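Side-chain contacts in lipase (PDB 5AH0), which hydrolyses ester bonds as a lipase and also attacks the synthetic polyester poly(butylene adipate-co-terephthalate): residues Ala75-Thr78 against Ser83-Gly86; Glu60-Ile65 against Pro94-Leu99. One frame throughout, in Å; residues are numbered along the deposited sequence.

Contact 1 (Ala75-Thr78 against Ser83-Gly86). With ZN (zinc ion), chain C.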
loop_
_atom_site.group_PDB
_atom_site.type_symbol
_atom_site.label_atom_id
_atom_site.label_comp_id
_atom_site.label_asym_id
_atom_site.label_seq_id
_atom_site.Cartn_x
_atom_site.Cartn_y
_atom_site.Cartn_z
ATOM N N ALA A 75 3.676 -11.167 20.668
ATOM C CA ALA A 75 5.129 -11.116 20.512
ATOM C C ALA A 75 5.601 -9.846 19.784
ATOM O O ALA A 75 6.436 -9.096 20.304
ATOM C CB ALA A 75 5.617 -12.359 19.780
ATOM N N HIS A 76 5.068 -9.612 18.583
ATOM C CA HIS A 76 5.483 -8.470 17.769
ATOM C C HIS A 76 5.411 -7.152 18.528
ATOM O O HIS A 76 6.376 -6.389 18.533
ATOM C CB HIS A 76 4.630 -8.360 16.503
ATOM C CG HIS A 76 4.921 -7.130 15.695
ATOM N ND1 HIS A 76 5.865 -7.104 14.694
ATOM C CD2 HIS A 76 4.417 -5.873 15.775
ATOM C CE1 HIS A 76 5.921 -5.887 14.178
ATOM N NE2 HIS A 76 5.056 -5.124 14.818
ATOM N N SER A 77 4.270 -6.896 19.165
ATOM C CA SER A 77 4.045 -5.646 19.888
ATOM C C SER A 77 5.135 -5.383 20.903
ATOM O O SER A 77 5.716 -4.298 20.934
ATOM C CB SER A 77 2.703 -5.662 20.614
ATOM O OG SER A 77 1.688 -6.231 19.818
ATOM N N THR A 78 5.388 -6.386 21.741
ATOM C CA THR A 78 6.366 -6.280 22.812
ATOM C C THR A 78 7.768 -6.046 22.274
ATOM O O THR A 78 8.487 -5.175 22.760
ATOM C CB THR A 78 6.382 -7.543 23.695
ATOM O OG1 THR A 78 5.042 -7.891 24.064
ATOM C CG2 THR A 78 7.203 -7.296 24.952
ATOM N N SER A 83 1.464 -0.655 21.447
ATOM C CA SER A 83 0.249 -1.083 22.105
ATOM C C SER A 83 -0.131 -2.316 21.312
ATOM O O SER A 83 -0.117 -2.273 20.084
ATOM C CB SER A 83 -0.859 -0.032 22.046
ATOM O OG SER A 83 -0.404 1.236 22.470
ATOM N N ARG A 84 -0.413 -3.426 21.982
ATOM C CA ARG A 84 -0.751 -4.653 21.265
ATOM C C ARG A 84 -2.021 -4.491 20.438
ATOM O O ARG A 84 -2.103 -4.951 19.302
ATOM C CB ARG A 84 -0.920 -5.829 22.232
ATOM C CG ARG A 84 -1.260 -7.124 21.514
ATOM C CD ARG A 84 -1.827 -8.189 22.426
ATOM N NE ARG A 84 -2.415 -9.271 21.645
ATOM C CZ ARG A 84 -2.660 -10.490 22.109
ATOM N NH1 ARG A 84 -2.350 -10.805 23.361
ATOM N NH2 ARG A 84 -3.198 -11.402 21.311
ATOM N N TYR A 85 -3.010 -3.832 21.029
ATOM C CA TYR A 85 -4.325 -3.717 20.422
ATOM C C TYR A 85 -4.527 -2.343 19.799
ATOM O O TYR A 85 -4.156 -1.326 20.387
ATOM C CB TYR A 85 -5.417 -3.994 21.458
ATOM C CG TYR A 85 -5.525 -5.446 21.885
ATOM C CD1 TYR A 85 -6.184 -6.376 21.084
ATOM C CD2 TYR A 85 -4.990 -5.884 23.098
ATOM C CE1 TYR A 85 -6.300 -7.704 21.472
ATOM C CE2 TYR A 85 -5.098 -7.212 23.492
ATOM C CZ TYR A 85 -5.754 -8.115 22.674
ATOM O OH TYR A 85 -5.873 -9.433 23.048
ATOM N N GLY A 86 -5.114 -2.323 18.603
ATOM C CA GLY A 86 -5.373 -1.086 17.886
ATOM C C GLY A 86 -6.825 -0.646 17.944
ATOM O O GLY A 86 -7.476 -0.730 18.986
HETATM ZN ZN ZN C . 4.414 -3.170 14.481
#
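Ser77 meets Arg84 beside a zinc site, where the chain leaves the helix that carries one metal ligand, supplies another from the connecting loop and enters a strand. A comparable zinc site built of two histidines and two aspartates is known from the thermostable lipases of Geobacillus. The touch is narrow. OG of Ser77 stands 3.2 Å from CA of Arg84 and 3.5 Å from its CG, so the hydroxyl lies against the root of the arginine and not its charged end. With OG anti to the carbonyl carbon (chi1 -42°), this torsion brings the oxygen beside the backbone N and against the root of Arg84, and CB follows at 3.7 Å from CA of Arg84. The contact is van der Waals, with the serine itself buried.

Beyond this root the arginine stretches out and leads away from the helix. Its NE forms a salt bridge with Asp71, NH2 makes a weak hydrogen bond to the carbonyl of Gln141, and the hydroxyl OH of Tyr85 sits 3.5 Å above the centre of the guanidinium plane. The salt bridge to Asp71 probably limits the rotation of the charged group.

One residue before the serine, His76 coordinates the zinc through NE2 at 2.1 Å. The metal is almost equally far from CD2 (3.0 Å) and CE1 (3.1 Å) of this ring, as expected of a bond that bisects the ring angle at NE2. Asp56, His82 and Asp233 complete the site, and Trp55 stacks on the imidazole. Glu134 accepts hydrogen bonds from the backbone N of both Ala75 and His76.

Helix 74-80 therefore packs against the loop residue just before strand 85-89, which pairs antiparallel with strand 68-71 in a small two-stranded sheet, with Gly86 bonded to Val70.

Contact 2 (Glu60-Ile65 against Pro94-Leu99)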
loop_
_atom_site.group_PDB
_atom_site.type_symbol
_atom_site.label_atom_id
_atom_site.label_comp_id
_atom_site.label_asym_id
_atom_site.label_seq_id
_atom_site.Cartn_x
_atom_site.Cartn_y
_atom_site.Cartn_z
ATOM N N GLU A 60 -4.028 -4.373 10.532
ATOM C CA GLU A 60 -5.121 -3.416 10.409
ATOM C C GLU A 60 -6.060 -3.818 9.290
ATOM O O GLU A 60 -7.272 -3.664 9.408
ATOM C CB GLU A 60 -4.574 -2.011 10.185
ATOM C CG GLU A 60 -3.778 -1.490 11.371
ATOM C CD GLU A 60 -2.931 -0.282 11.025
ATOM O OE1 GLU A 60 -3.097 0.250 9.912
ATOM O OE2 GLU A 60 -2.098 0.131 11.866
ATOM N N LEU A 61 -5.490 -4.346 8.212
ATOM C CA LEU A 61 -6.259 -4.743 7.030
ATOM C C LEU A 61 -7.188 -5.905 7.357
ATOM O O LEU A 61 -8.358 -5.894 6.965
ATOM C CB LEU A 61 -5.320 -5.101 5.867
ATOM C CG LEU A 61 -5.904 -5.403 4.479
ATOM C CD1 LEU A 61 -6.893 -4.354 4.063
ATOM C CD2 LEU A 61 -4.789 -5.453 3.453
ATOM N N TYR A 62 -6.661 -6.908 8.062
ATOM C CA TYR A 62 -7.456 -8.075 8.458
ATOM C C TYR A 62 -8.679 -7.640 9.241
ATOM O O TYR A 62 -9.798 -8.036 8.931
ATOM C CB TYR A 62 -6.628 -9.074 9.285
ATOM C CG TYR A 62 -7.439 -10.253 9.804
ATOM C CD1 TYR A 62 -7.626 -11.389 9.026
ATOM C CD2 TYR A 62 -8.012 -10.228 11.069
ATOM C CE1 TYR A 62 -8.372 -12.461 9.489
ATOM C CE2 TYR A 62 -8.761 -11.301 11.545
ATOM C CZ TYR A 62 -8.936 -12.411 10.749
ATOM O OH TYR A 62 -9.675 -13.472 11.214
ATOM N N ALA A 63 -8.456 -6.832 10.268
ATOM C CA ALA A 63 -9.548 -6.318 11.081
ATOM C C ALA A 63 -10.480 -5.439 10.256
ATOM O O ALA A 63 -11.698 -5.492 10.432
ATOM C CB ALA A 63 -9.011 -5.537 12.269
ATOM N N TYR A 64 -9.915 -4.632 9.356
ATOM C CA TYR A 64 -10.743 -3.671 8.633
ATOM C C TYR A 64 -11.743 -4.383 7.740
ATOM O O TYR A 64 -12.900 -3.988 7.665
ATOM C CB TYR A 64 -9.883 -2.703 7.817
ATOM C CG TYR A 64 -10.610 -1.415 7.515
ATOM C CD1 TYR A 64 -11.470 -1.319 6.427
ATOM C CD2 TYR A 64 -10.470 -0.308 8.343
ATOM C CE1 TYR A 64 -12.152 -0.148 6.160
ATOM C CE2 TYR A 64 -11.148 0.871 8.086
ATOM C CZ TYR A 64 -11.987 0.945 6.990
ATOM O OH TYR A 64 -12.671 2.111 6.724
ATOM N N ILE A 65 -11.287 -5.442 7.084
ATOM C CA ILE A 65 -12.134 -6.272 6.234
ATOM C C ILE A 65 -13.071 -7.191 7.029
ATOM O O ILE A 65 -14.298 -7.080 6.953
ATOM C CB ILE A 65 -11.282 -7.145 5.300
ATOM C CG1 ILE A 65 -10.431 -6.273 4.372
ATOM C CG2 ILE A 65 -12.167 -8.035 4.469
ATOM C CD1 ILE A 65 -9.557 -7.068 3.412
ATOM N N PRO A 94 -17.882 -8.776 6.652
ATOM C CA PRO A 94 -17.881 -9.712 7.788
ATOM C C PRO A 94 -17.895 -11.195 7.404
ATOM O O PRO A 94 -17.355 -12.011 8.143
ATOM C CB PRO A 94 -19.161 -9.345 8.539
ATOM C CG PRO A 94 -19.377 -7.906 8.207
ATOM C CD PRO A 94 -18.935 -7.755 6.784
ATOM N N GLU A 95 -18.483 -11.538 6.264
ATOM C CA GLU A 95 -18.603 -12.937 5.874
ATOM C C GLU A 95 -17.390 -13.430 5.105
ATOM O O GLU A 95 -17.416 -14.527 4.547
ATOM C CB GLU A 95 -19.853 -13.149 5.026
ATOM C CG GLU A 95 -21.058 -12.350 5.489
ATOM C CD GLU A 95 -21.019 -10.923 4.970
ATOM O OE1 GLU A 95 -20.480 -10.719 3.860
ATOM O OE2 GLU A 95 -21.519 -10.017 5.672
ATOM N N TRP A 96 -16.334 -12.619 5.088
ATOM C CA TRP A 96 -15.094 -12.958 4.401
ATOM C C TRP A 96 -14.583 -14.304 4.910
ATOM O O TRP A 96 -14.491 -14.516 6.119
ATOM C CB TRP A 96 -14.053 -11.859 4.634
ATOM C CG TRP A 96 -12.735 -12.043 3.934
ATOM C CD1 TRP A 96 -12.522 -12.608 2.710
ATOM C CD2 TRP A 96 -11.444 -11.665 4.429
ATOM N NE1 TRP A 96 -11.182 -12.596 2.407
ATOM C CE2 TRP A 96 -10.498 -12.025 3.448
ATOM C CE3 TRP A 96 -10.997 -11.057 5.606
ATOM C CZ2 TRP A 96 -9.130 -11.795 3.611
ATOM C CZ3 TRP A 96 -9.641 -10.833 5.765
ATOM C CH2 TRP A 96 -8.723 -11.200 4.773
ATOM N N GLY A 97 -14.276 -15.218 3.994
ATOM C CA GLY A 97 -13.713 -16.502 4.373
ATOM C C GLY A 97 -14.712 -17.577 4.790
ATOM O O GLY A 97 -14.349 -18.749 4.926
ATOM N N ASN A 98 -15.965 -17.188 5.014
ATOM C CA ASN A 98 -17.015 -18.153 5.340
ATOM C C ASN A 98 -17.332 -19.066 4.173
ATOM O O ASN A 98 -16.754 -18.949 3.085
ATOM C CB ASN A 98 -18.305 -17.450 5.768
ATOM C CG ASN A 98 -18.150 -16.676 7.051
ATOM O OD1 ASN A 98 -17.117 -16.749 7.712
ATOM N ND2 ASN A 98 -19.172 -15.902 7.400
ATOM N N LEU A 99 -18.276 -19.966 4.406
ATOM C CA LEU A 99 -18.759 -20.844 3.359
ATOM C C LEU A 99 -20.220 -20.513 3.087
ATOM O O LEU A 99 -20.963 -20.135 3.995
ATOM C CB LEU A 99 -18.602 -22.315 3.751
ATOM C CG LEU A 99 -17.170 -22.845 3.845
ATOM C CD1 LEU A 99 -17.112 -24.032 4.794
ATOM C CD2 LEU A 99 -16.626 -23.221 2.474
#
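Apolar packing of Ile65 on Trp96 carries most of this contact. The methyl CG2 of Ile65 lies 3.3 Å above the indole plane, offset toward the rim, with CE3 of Trp96 its nearest atom at 3.4 Å. CB of the isoleucine follows at 3.9 Å from the same CE3, so the branched root of the side chain bears on the six-membered ring. CG2 reaches this place because it points anti to the backbone N, while CG1 turns to the other side of CB (chi1 -61°).

The aromatic component is looser. CD1 of Tyr62 approaches CZ3 of Trp96 to 3.9 Å, and the two six-membered rings are tilted by 52° with centroids 6.0 Å apart, an oblique meeting, neither stacked nor T-shaped. One helical turn separates Tyr62 from Ile65, and both reach the CE3-CZ3 part of the indole, Ile65 from over one face.

Polar interactions hold the loop and the tryptophan in place. Trp96 occupies the second position of a type II turn from Glu95 to Asn98, closed by the bond from Asn98 N to Glu95 O (3.1 Å), with Gly97 taking the positive phi at the third position. Lys66 NZ donates to the carbonyl oxygens of both Pro94 and Trp96 and so ties the loop to the end of the helix. The buried indole NE1 is satisfied by the carbonyl of Trp152, whose ring also meets Trp96 edge-to-face.

Helix 54-66 is thus joined to the loop that runs from strand 85-89 to strand 108-113. Ile65 and Trp96 both rest on Ile108 of the latter strand, in the central parallel sheet of the alpha/beta-hydrolase fold, and Trp96 also touches Leu127 of helix 116-129.

Helix 54-66 connects the two places: it offers Tyr62 and Ile65 to contact 2, and earlier in its course supplies Asp56 to the zinc beside contact 1. Their centres are 20 Å apart, and the nearest atoms, about 7 Å apart, do not touch. Both are partly buried. Contact 2 combines a buried isoleucine-tryptophan pair with exposed Pro94 and leans on the central parallel sheet. Contact 1, smaller in area, belongs to the excursion with the two-stranded sheet, where the segments meet by van der Waals contact while zinc coordination and a salt bridge to Asp71 hold residues of each to their surroundings. In sequence, 75-78 and 83-86 fall between 60-65 and 94-99.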